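Local coordinates for protein beta-methylmalyl-CoA dehydratase (Chloroflexus aurantiacus, PDB 4E3E) that catalyses the reversible dehydration of (2R,3S)-beta-methylmalyl-CoA to mesaconyl-CoA in the glyoxylate assimilation cycle, at residues I85-Y90 with Y142-M147; S109-L114 with V125-V130; I205-G210 with N263-A268; I289-E294 with V312-T317. All blocks are in the same frame, centred on the assembly; numbering follows the deposited sequence.

Contact 1 of 4, residues I85-Y90 with Y142-M147; sequences IANLGY and YIRWVM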
# COMPACT_ATOMS: atom_id res chain seq x y z
N ILE A 85 -21.39 -10.34 16.92
CA ILE A 85 -21.44 -11.57 16.12
C ILE A 85 -21.58 -11.21 14.63
O ILE A 85 -20.93 -11.82 13.79
CB ILE A 85 -22.63 -12.49 16.52
CG1 ILE A 85 -22.62 -12.81 18.03
CG2 ILE A 85 -22.65 -13.79 15.69
CD1 ILE A 85 -21.55 -13.78 18.48
N ALA A 86 -22.41 -10.21 14.33
CA ALA A 86 -22.65 -9.80 12.95
C ALA A 86 -23.23 -8.40 12.89
O ALA A 86 -23.88 -7.95 13.83
CB ALA A 86 -23.59 -10.78 12.25
N ASN A 87 -22.97 -7.71 11.78
CA ASN A 87 -23.73 -6.52 11.46
C ASN A 87 -25.00 -6.98 10.78
O ASN A 87 -24.97 -7.86 9.91
CB ASN A 87 -22.96 -5.61 10.53
CG ASN A 87 -23.56 -4.21 10.48
OD1 ASN A 87 -23.33 -3.40 11.38
ND2 ASN A 87 -24.33 -3.92 9.43
N LEU A 88 -26.13 -6.41 11.18
CA LEU A 88 -27.41 -6.91 10.69
C LEU A 88 -28.03 -6.08 9.57
O LEU A 88 -28.78 -6.61 8.76
CB LEU A 88 -28.39 -7.15 11.85
CG LEU A 88 -27.97 -8.23 12.85
CD1 LEU A 88 -28.94 -8.25 14.02
CD2 LEU A 88 -27.90 -9.61 12.19
N GLY A 89 -27.69 -4.79 9.50
CA GLY A 89 -28.20 -3.93 8.43
C GLY A 89 -27.72 -2.50 8.56
O GLY A 89 -27.06 -2.15 9.56
N TYR A 90 -28.04 -1.69 7.55
CA TYR A 90 -27.76 -0.26 7.53
C TYR A 90 -29.05 0.40 7.06
O TYR A 90 -29.87 -0.25 6.39
CB TYR A 90 -26.66 0.09 6.50
CG TYR A 90 -25.39 -0.72 6.60
CD1 TYR A 90 -25.27 -1.94 5.96
CD2 TYR A 90 -24.29 -0.23 7.31
CE1 TYR A 90 -24.10 -2.69 6.03
CE2 TYR A 90 -23.10 -0.97 7.39
CZ TYR A 90 -23.02 -2.19 6.74
OH TYR A 90 -21.86 -2.93 6.82
N TYR A 142 -25.54 7.57 9.31
CA TYR A 142 -26.26 6.35 8.97
C TYR A 142 -26.70 5.65 10.25
O TYR A 142 -26.25 5.99 11.35
CB TYR A 142 -25.41 5.40 8.10
CG TYR A 142 -24.14 4.93 8.79
CD1 TYR A 142 -24.18 3.88 9.71
CD2 TYR A 142 -22.92 5.56 8.55
CE1 TYR A 142 -23.03 3.46 10.37
CE2 TYR A 142 -21.76 5.15 9.20
CZ TYR A 142 -21.82 4.10 10.11
OH TYR A 142 -20.69 3.68 10.77
N ILE A 143 -27.59 4.68 10.09
CA ILE A 143 -27.99 3.81 11.17
C ILE A 143 -27.48 2.43 10.83
O ILE A 143 -27.54 2.00 9.67
CB ILE A 143 -29.53 3.79 11.32
CG1 ILE A 143 -30.04 5.14 11.83
CG2 ILE A 143 -29.99 2.65 12.23
CD1 ILE A 143 -31.50 5.37 11.54
N ARG A 144 -26.95 1.72 11.81
CA ARG A 144 -26.65 0.32 11.62
C ARG A 144 -27.07 -0.42 12.87
O ARG A 144 -27.20 0.19 13.94
CB ARG A 144 -25.16 0.08 11.25
CG ARG A 144 -24.15 0.08 12.40
CD ARG A 144 -22.79 -0.34 11.86
NE ARG A 144 -21.67 -0.13 12.78
CZ ARG A 144 -20.92 -1.12 13.29
NH1 ARG A 144 -21.17 -2.40 12.99
NH2 ARG A 144 -19.90 -0.82 14.09
N TRP A 145 -27.30 -1.71 12.72
CA TRP A 145 -27.60 -2.54 13.88
C TRP A 145 -26.79 -3.79 13.85
O TRP A 145 -26.51 -4.32 12.78
CB TRP A 145 -29.10 -2.76 14.09
CG TRP A 145 -29.87 -3.36 12.93
CD1 TRP A 145 -30.37 -4.66 12.84
CD2 TRP A 145 -30.30 -2.70 11.69
NE1 TRP A 145 -31.04 -4.84 11.65
CE2 TRP A 145 -31.04 -3.71 10.92
CE3 TRP A 145 -30.15 -1.42 11.15
CZ2 TRP A 145 -31.58 -3.44 9.67
CZ3 TRP A 145 -30.70 -1.15 9.89
CH2 TRP A 145 -31.39 -2.14 9.17
N VAL A 146 -26.37 -4.21 15.03
CA VAL A 146 -25.39 -5.29 15.21
C VAL A 146 -25.87 -6.26 16.28
O VAL A 146 -26.52 -5.86 17.25
CB VAL A 146 -23.99 -4.77 15.61
CG1 VAL A 146 -23.32 -4.08 14.44
CG2 VAL A 146 -24.07 -3.77 16.75
N MSE A 147 -25.56 -7.53 16.11
CA MSE A 147 -25.85 -8.53 17.12
C MSE A 147 -24.62 -8.62 17.97
O MSE A 147 -23.55 -8.97 17.48
CB MSE A 147 -26.12 -9.85 16.43
CG MSE A 147 -26.52 -10.83 17.53
SE MSE A 147 -26.93 -12.52 16.64
CE MSE A 147 -28.81 -12.15 16.15

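Contact 2 of 4, residues S109-L114 with V125-V130; sequences SKVIGL and VYVHSV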
# COMPACT_ATOMS: atom_id res chain seq x y z
N SER A 109 -21.41 8.04 17.97
CA SER A 109 -22.56 7.15 17.81
C SER A 109 -23.54 7.32 18.97
O SER A 109 -23.14 7.49 20.12
CB SER A 109 -22.13 5.68 17.74
OG SER A 109 -21.37 5.44 16.57
N LYS A 110 -24.83 7.27 18.64
CA LYS A 110 -25.88 7.29 19.65
C LYS A 110 -26.67 5.98 19.62
O LYS A 110 -27.02 5.50 18.55
CB LYS A 110 -26.83 8.45 19.39
CG LYS A 110 -27.89 8.62 20.46
CD LYS A 110 -28.76 9.81 20.09
CE LYS A 110 -29.15 10.55 21.31
NZ LYS A 110 -30.60 10.40 21.62
N VAL A 111 -26.93 5.40 20.78
CA VAL A 111 -27.77 4.21 20.86
C VAL A 111 -29.24 4.63 20.74
O VAL A 111 -29.74 5.42 21.56
CB VAL A 111 -27.53 3.42 22.17
CG1 VAL A 111 -28.42 2.19 22.22
CG2 VAL A 111 -26.07 3.03 22.28
N ILE A 112 -29.90 4.11 19.71
CA ILE A 112 -31.29 4.46 19.42
C ILE A 112 -32.20 3.24 19.49
O ILE A 112 -33.40 3.34 19.25
CB ILE A 112 -31.45 5.14 18.04
CG1 ILE A 112 -31.02 4.19 16.90
CG2 ILE A 112 -30.71 6.47 18.01
CD1 ILE A 112 -31.46 4.64 15.51
N GLY A 113 -31.63 2.08 19.82
CA GLY A 113 -32.41 0.87 19.93
C GLY A 113 -31.68 -0.26 20.61
O GLY A 113 -30.46 -0.39 20.46
N LEU A 114 -32.43 -1.07 21.36
CA LEU A 114 -31.92 -2.27 22.01
C LEU A 114 -32.99 -3.36 22.00
O LEU A 114 -34.17 -3.09 22.24
CB LEU A 114 -31.53 -1.99 23.47
CG LEU A 114 -30.34 -1.09 23.80
CD1 LEU A 114 -30.26 -0.82 25.31
CD2 LEU A 114 -29.05 -1.70 23.28
N VAL A 125 -28.26 -4.08 18.99
CA VAL A 125 -28.13 -2.66 19.32
C VAL A 125 -28.18 -1.84 18.03
O VAL A 125 -27.52 -2.19 17.05
CB VAL A 125 -26.88 -2.37 20.19
CG1 VAL A 125 -25.66 -3.09 19.66
CG2 VAL A 125 -26.58 -0.87 20.36
N TYR A 126 -29.02 -0.81 18.04
CA TYR A 126 -29.17 0.10 16.90
C TYR A 126 -28.42 1.34 17.27
O TYR A 126 -28.63 1.88 18.37
CB TYR A 126 -30.65 0.46 16.67
CG TYR A 126 -31.50 -0.72 16.28
CD1 TYR A 126 -31.90 -1.66 17.23
CD2 TYR A 126 -31.90 -0.90 14.96
CE1 TYR A 126 -32.69 -2.75 16.87
CE2 TYR A 126 -32.69 -1.99 14.59
CZ TYR A 126 -33.07 -2.91 15.56
OH TYR A 126 -33.84 -3.99 15.21
N VAL A 127 -27.56 1.80 16.36
CA VAL A 127 -26.81 3.05 16.56
C VAL A 127 -27.00 4.03 15.40
O VAL A 127 -27.14 3.62 14.25
CB VAL A 127 -25.29 2.80 16.78
CG1 VAL A 127 -25.05 2.00 18.06
CG2 VAL A 127 -24.64 2.13 15.57
N HIS A 128 -27.02 5.32 15.73
CA HIS A 128 -26.95 6.36 14.73
C HIS A 128 -25.54 6.89 14.80
O HIS A 128 -25.17 7.51 15.80
CB HIS A 128 -27.98 7.45 15.05
CG HIS A 128 -28.01 8.59 14.04
ND1 HIS A 128 -28.20 9.87 14.41
CD2 HIS A 128 -27.88 8.61 12.66
CE1 HIS A 128 -28.19 10.67 13.32
NE2 HIS A 128 -28.00 9.89 12.25
N SER A 129 -24.74 6.63 13.76
CA SER A 129 -23.35 7.12 13.70
C SER A 129 -23.23 8.34 12.78
O SER A 129 -23.80 8.36 11.68
CB SER A 129 -22.40 6.02 13.23
OG SER A 129 -22.37 4.96 14.15
N VAL A 130 -22.48 9.34 13.23
CA VAL A 130 -22.36 10.61 12.52
C VAL A 130 -20.88 10.98 12.39
O VAL A 130 -20.15 11.03 13.40
CB VAL A 130 -23.13 11.71 13.28
CG1 VAL A 130 -22.96 13.08 12.61
CG2 VAL A 130 -24.62 11.33 13.39

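Contact 3 of 4, residues I205-G210 with N263-A268; sequences IDHVDG and NGLANA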
# COMPACT_ATOMS: atom_id res chain seq x y z
N ILE A 205 -27.67 -5.85 -14.88
CA ILE A 205 -26.36 -5.65 -15.49
C ILE A 205 -25.32 -6.61 -14.89
O ILE A 205 -25.01 -6.54 -13.69
CB ILE A 205 -25.87 -4.21 -15.27
CG1 ILE A 205 -26.93 -3.22 -15.77
CG2 ILE A 205 -24.53 -3.98 -15.96
CD1 ILE A 205 -26.69 -1.80 -15.32
N ASP A 206 -24.77 -7.48 -15.73
CA ASP A 206 -23.72 -8.41 -15.33
C ASP A 206 -22.38 -7.68 -15.46
O ASP A 206 -22.00 -7.30 -16.56
CB ASP A 206 -23.76 -9.64 -16.24
CG ASP A 206 -22.76 -10.72 -15.86
OD1 ASP A 206 -21.86 -10.48 -15.03
OD2 ASP A 206 -22.86 -11.83 -16.42
N HIS A 207 -21.68 -7.47 -14.34
CA HIS A 207 -20.41 -6.72 -14.37
C HIS A 207 -19.23 -7.52 -14.87
O HIS A 207 -18.13 -6.97 -15.06
CB HIS A 207 -20.12 -6.04 -13.04
CG HIS A 207 -21.21 -5.09 -12.62
ND1 HIS A 207 -21.60 -4.06 -13.41
CD2 HIS A 207 -22.02 -5.06 -11.49
CE1 HIS A 207 -22.61 -3.40 -12.80
NE2 HIS A 207 -22.86 -4.00 -11.63
N VAL A 208 -19.46 -8.83 -15.09
CA VAL A 208 -18.53 -9.73 -15.78
C VAL A 208 -17.27 -10.11 -14.96
O VAL A 208 -17.05 -11.29 -14.68
CB VAL A 208 -18.13 -9.21 -17.20
CG1 VAL A 208 -17.17 -10.17 -17.88
CG2 VAL A 208 -19.37 -9.01 -18.08
N ASP A 209 -16.46 -9.12 -14.59
CA ASP A 209 -15.16 -9.41 -13.97
C ASP A 209 -15.28 -10.09 -12.59
O ASP A 209 -16.19 -9.80 -11.81
CB ASP A 209 -14.32 -8.13 -13.83
CG ASP A 209 -14.06 -7.44 -15.16
OD1 ASP A 209 -14.99 -6.80 -15.72
OD2 ASP A 209 -12.92 -7.52 -15.66
N GLY A 210 -14.33 -10.98 -12.30
CA GLY A 210 -14.19 -11.55 -10.97
C GLY A 210 -12.81 -11.26 -10.40
O GLY A 210 -11.82 -11.29 -11.13
N ASN A 263 -17.79 -1.47 -14.77
CA ASN A 263 -18.15 -2.13 -16.00
C ASN A 263 -19.67 -2.21 -16.09
O ASN A 263 -20.28 -3.21 -15.69
CB ASN A 263 -17.53 -3.55 -16.08
CG ASN A 263 -17.69 -4.16 -17.46
OD1 ASN A 263 -17.96 -3.46 -18.43
ND2 ASN A 263 -17.53 -5.49 -17.56
N GLY A 264 -20.29 -1.13 -16.57
CA GLY A 264 -21.74 -1.10 -16.78
C GLY A 264 -22.44 0.06 -16.10
O GLY A 264 -23.58 0.40 -16.45
N LEU A 265 -21.76 0.66 -15.12
CA LEU A 265 -22.27 1.84 -14.43
C LEU A 265 -21.22 2.96 -14.34
O LEU A 265 -21.18 3.68 -13.35
CB LEU A 265 -22.80 1.46 -13.04
CG LEU A 265 -24.13 0.70 -13.02
CD1 LEU A 265 -24.35 -0.01 -11.70
CD2 LEU A 265 -25.31 1.63 -13.35
N ALA A 266 -20.40 3.10 -15.38
CA ALA A 266 -19.27 4.05 -15.37
C ALA A 266 -19.67 5.50 -15.07
O ALA A 266 -18.91 6.22 -14.42
CB ALA A 266 -18.50 3.97 -16.68
N ASN A 267 -20.85 5.93 -15.51
CA ASN A 267 -21.27 7.33 -15.26
C ASN A 267 -21.96 7.54 -13.91
O ASN A 267 -22.36 8.67 -13.59
CB ASN A 267 -22.09 7.89 -16.43
CG ASN A 267 -21.22 8.22 -17.63
OD1 ASN A 267 -21.52 7.82 -18.77
ND2 ASN A 267 -20.14 8.94 -17.39
N ALA A 268 -22.08 6.46 -13.12
CA ALA A 268 -22.56 6.58 -11.74
C ALA A 268 -21.43 7.17 -10.91
O ALA A 268 -20.73 6.46 -10.17
CB ALA A 268 -23.00 5.23 -11.19

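Contact 4 of 4, residues I289-E294 with V312-T317; sequences IYAWSE and VRTVAT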
# COMPACT_ATOMS: atom_id res chain seq x y z
N ILE A 289 -14.71 -12.68 -6.11
CA ILE A 289 -15.93 -11.89 -6.01
C ILE A 289 -16.36 -11.42 -7.40
O ILE A 289 -15.55 -10.86 -8.16
CB ILE A 289 -15.73 -10.65 -5.10
CG1 ILE A 289 -15.31 -11.05 -3.67
CG2 ILE A 289 -17.00 -9.80 -5.08
CD1 ILE A 289 -16.17 -12.17 -3.03
N TYR A 290 -17.64 -11.64 -7.71
CA TYR A 290 -18.29 -11.12 -8.91
C TYR A 290 -19.45 -10.25 -8.48
O TYR A 290 -19.90 -10.33 -7.33
CB TYR A 290 -18.87 -12.25 -9.72
CG TYR A 290 -17.88 -13.20 -10.32
CD1 TYR A 290 -17.40 -14.30 -9.59
CD2 TYR A 290 -17.44 -13.03 -11.63
CE1 TYR A 290 -16.51 -15.20 -10.16
CE2 TYR A 290 -16.55 -13.92 -12.21
CZ TYR A 290 -16.08 -14.99 -11.47
OH TYR A 290 -15.20 -15.86 -12.06
N ALA A 291 -19.97 -9.43 -9.39
CA ALA A 291 -21.08 -8.55 -9.05
C ALA A 291 -22.06 -8.41 -10.21
O ALA A 291 -21.68 -8.52 -11.38
CB ALA A 291 -20.56 -7.18 -8.61
N TRP A 292 -23.32 -8.20 -9.86
CA TRP A 292 -24.32 -7.74 -10.81
C TRP A 292 -25.23 -6.72 -10.17
O TRP A 292 -25.39 -6.69 -8.95
CB TRP A 292 -25.10 -8.92 -11.42
CG TRP A 292 -25.98 -9.66 -10.44
CD1 TRP A 292 -25.65 -10.76 -9.65
CD2 TRP A 292 -27.38 -9.37 -10.12
NE1 TRP A 292 -26.73 -11.16 -8.89
CE2 TRP A 292 -27.79 -10.36 -9.12
CE3 TRP A 292 -28.30 -8.41 -10.54
CZ2 TRP A 292 -29.07 -10.38 -8.59
CZ3 TRP A 292 -29.59 -8.44 -10.00
CH2 TRP A 292 -29.96 -9.40 -9.05
N SER A 293 -25.83 -5.87 -10.99
CA SER A 293 -26.69 -4.81 -10.47
C SER A 293 -28.05 -4.77 -11.13
O SER A 293 -28.21 -5.18 -12.28
CB SER A 293 -26.02 -3.43 -10.58
OG SER A 293 -24.81 -3.42 -9.83
N GLU A 294 -29.04 -4.28 -10.38
CA GLU A 294 -30.36 -4.02 -10.93
C GLU A 294 -30.67 -2.54 -10.73
O GLU A 294 -30.34 -1.98 -9.68
CB GLU A 294 -31.41 -4.86 -10.21
CG GLU A 294 -32.84 -4.57 -10.65
CD GLU A 294 -33.84 -5.48 -9.98
OE1 GLU A 294 -33.43 -6.36 -9.21
OE2 GLU A 294 -35.05 -5.30 -10.23
N VAL A 312 -29.93 1.68 -6.94
CA VAL A 312 -29.28 0.50 -7.49
C VAL A 312 -29.17 -0.56 -6.41
O VAL A 312 -28.86 -0.25 -5.26
CB VAL A 312 -27.86 0.85 -8.01
CG1 VAL A 312 -27.14 -0.38 -8.59
CG2 VAL A 312 -27.92 1.98 -9.04
N ARG A 313 -29.45 -1.81 -6.79
CA ARG A 313 -29.05 -2.95 -5.99
C ARG A 313 -27.85 -3.61 -6.66
O ARG A 313 -27.94 -4.03 -7.82
CB ARG A 313 -30.17 -3.99 -5.87
CG ARG A 313 -29.80 -5.18 -4.98
CD ARG A 313 -30.82 -6.34 -4.98
NE ARG A 313 -32.20 -5.87 -4.77
CZ ARG A 313 -32.69 -5.39 -3.63
NH1 ARG A 313 -31.93 -5.30 -2.54
NH2 ARG A 313 -33.95 -4.98 -3.59
N THR A 314 -26.73 -3.68 -5.95
CA THR A 314 -25.62 -4.50 -6.42
C THR A 314 -25.50 -5.73 -5.54
O THR A 314 -25.45 -5.62 -4.31
CB THR A 314 -24.31 -3.72 -6.49
OG1 THR A 314 -24.49 -2.56 -7.33
CG2 THR A 314 -23.19 -4.59 -7.04
N VAL A 315 -25.47 -6.89 -6.17
CA VAL A 315 -25.36 -8.15 -5.46
C VAL A 315 -23.98 -8.73 -5.77
O VAL A 315 -23.61 -8.87 -6.94
CB VAL A 315 -26.44 -9.13 -5.96
CG1 VAL A 315 -26.30 -10.49 -5.30
CG2 VAL A 315 -27.83 -8.56 -5.70
N ALA A 316 -23.21 -9.05 -4.72
CA ALA A 316 -21.91 -9.70 -4.92
C ALA A 316 -22.03 -11.19 -4.64
O ALA A 316 -22.73 -11.62 -3.70
CB ALA A 316 -20.82 -9.08 -4.05
N THR A 317 -21.35 -11.98 -5.43
CA THR A 317 -21.35 -13.41 -5.27
C THR A 317 -19.94 -13.91 -5.25
O THR A 317 -19.05 -13.26 -5.69
CB THR A 317 -22.10 -14.12 -6.40
OG1 THR A 317 -21.53 -13.77 -7.65
CG2 THR A 317 -23.50 -13.70 -6.43

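Contact 1 of 4, residues I85-Y90 with Y142-M147
I85 opens the pairing by giving its backbone N to M147 O, and A86 takes the M147 N-H on its O, so both face one residue in a classic beta bulge. N87 OD1 lies at the edge of the R144 guanidinium and accepts from NH1 at 2.9 Å in a nearly straight bond (169°), 2° out of the guanidinium plane; R144 reaches it by an extended chain from CG to NE. L88 gives its N to W145 O at 2.7 Å and sets its CB against W145 CD1 at 3.3 Å. With G89 it forms a second bulge opposite W145. Because W145 CG stands between its own N and carbonyl carbon (chi1 56°), the indole lies over G89, whose CA is 3.6 Å from the centroid of the six-membered ring. A leucine in place of W145 would probably uncover the G89 backbone and leave L88 CB without its flat neighbour. Y90 runs alongside R144, its OH bonded to H279. I85 to L88 probably help bind the substrate, as in relatives. In this hot-dog fold, strand 138-149 lies between strands 84-95 and 122-132, while helix 65-80 packs on Y142 and R144, and T76 and S81 hold R144 NH2.

Contact 2 of 4, residues S109-L114 with V125-V130
S109 and S129 face each other across a non-hydrogen-bonded pair, and their hydroxyls meet OG to OG at 2.7 Å. In both serines OG is anti to the carbonyl carbon (chi1 -66° and -64°), which brings the oxygens together on the face shared with V111 and V127; S109 OG is also bonded to H22. Further along, V111 and V125 cross at about a right angle, CG1 to CG2 at 4.0 Å, whereas L114 and V125 lie side by side and point the same way, with L114 CD2 3.8 Å from V125 CB. The two strands form an antiparallel hairpin of the hot-dog sheet, interrupted by a classic beta bulge: I112 and G113 both face Y126, and Y126 O receives I112 N at 2.9 Å and, weakly, G113 N. Y126 N donates to G113 O at 2.8 Å. At the bulge, I112 crosses Y126 at about a right angle, its CG1 3.8 Å from Y126 CB. The Y126 ring has the G113 carbonyl at its edge, and a CB on G113 would run into Y126 CD1. W145 stacks with this ring. H128 CB touches I112 CG2 at 4.1 Å, while the H128 imidazole is hydrogen-bonded through NE2 to E141.

Contact 3 of 4, residues I205-G210 with N263-A268
The H207 imidazole meets 263-268 by its edge: ND1 donates to N263 O at 2.8 Å, the oxygen close to the ring plane and the bond almost straight at 168°. Further round the same edge L265 CD1 lies 4.0 Å from H207 CE1, and over the centre of one face sits the carbonyl O of I205. In return, N263 ND2 reaches H207 O at 3.0 Å. That oxygen is gripped twice, since D209 N and N263 ND2 come to it from opposite faces of its carbonyl plane. With CG anti to its own N (chi1 -170°), N263 places ND2 beside H207 O. The D209 carboxylate stands at 73° to the amide and takes only a weak bond from ND2 through OD1; D209 OD2 pairs with R230 of the second subunit, and the backbone N-H of N6 of the second subunit bonds to N263 OD1. At G264 any CB would strike I205 CG2, and the backbone angles themselves call for glycine. An Asx turn, V208 N to D206 OD1, shapes the loop. The contact ties residues 263-265 of helix 250-265 to strand 204-212, with H207 NE2 bonded to S293 on adjoining strand 288-300.

Contact 4 of 4, residues I289-E294 with V312-T317
W292 and V315 lie side by side and point the same way, with V315 CB over one face of the indole, 3.9 Å from the centroid of the five-membered ring, and V315 CG2 3.6 Å from W292 CZ2. A chi1 of 67°, which wedges CG between the tryptophan's N and C, leans the ring across onto V315. W292 NE1 donates to P326 O, and F325 meets the ring edge-to-face. An alanine in place of W292 would probably leave V315 without its flat cover and P326 O without its NE1 donor. On the other face S293 OG and T314 OG1 bond to each other at 2.7 Å, and Y344 also holds the T314 hydroxyl. A291 CB meets T314 CG2 at 4.0 Å, and further along I289 CG2 meets A316 CB. Regular antiparallel pairing fixes these positions: Y290 with T317, W292 with V315 and E294 with R313 each exchange two backbone bonds, V315 N reaching W292 O at 2.8 Å. R313 makes its salt bridge to D341, while the Y290 hydroxyl bonds N234 of the second subunit. Within the sheet this hairpin lies between strands 204-212 and 338-349, and helix 250-265 packs on the face carrying A291, S293, T314 and A316.

One antiparallel sheet runs through all four contacts. Contact 2 is nested in the loop closed by contact 1, and contacts 3 and 4 follow later in the chain. The first two, centres 10 Å apart, meet where strands 122-132 and 138-149 pair; contacts 3 and 4, centres 9 Å apart, meet where strand 204-212 pairs with 288-300. Between these groups lie strands 270-278 and 338-349, and contacts 2 and 3 are 34 Å apart between centres, on opposite sides of the chain's centre. The sheet is thus consistent with two hot-dog-like halves, one with helix 65-80 against it and one with helix 250-265, and contacts 3 and 4 reach the second subunit.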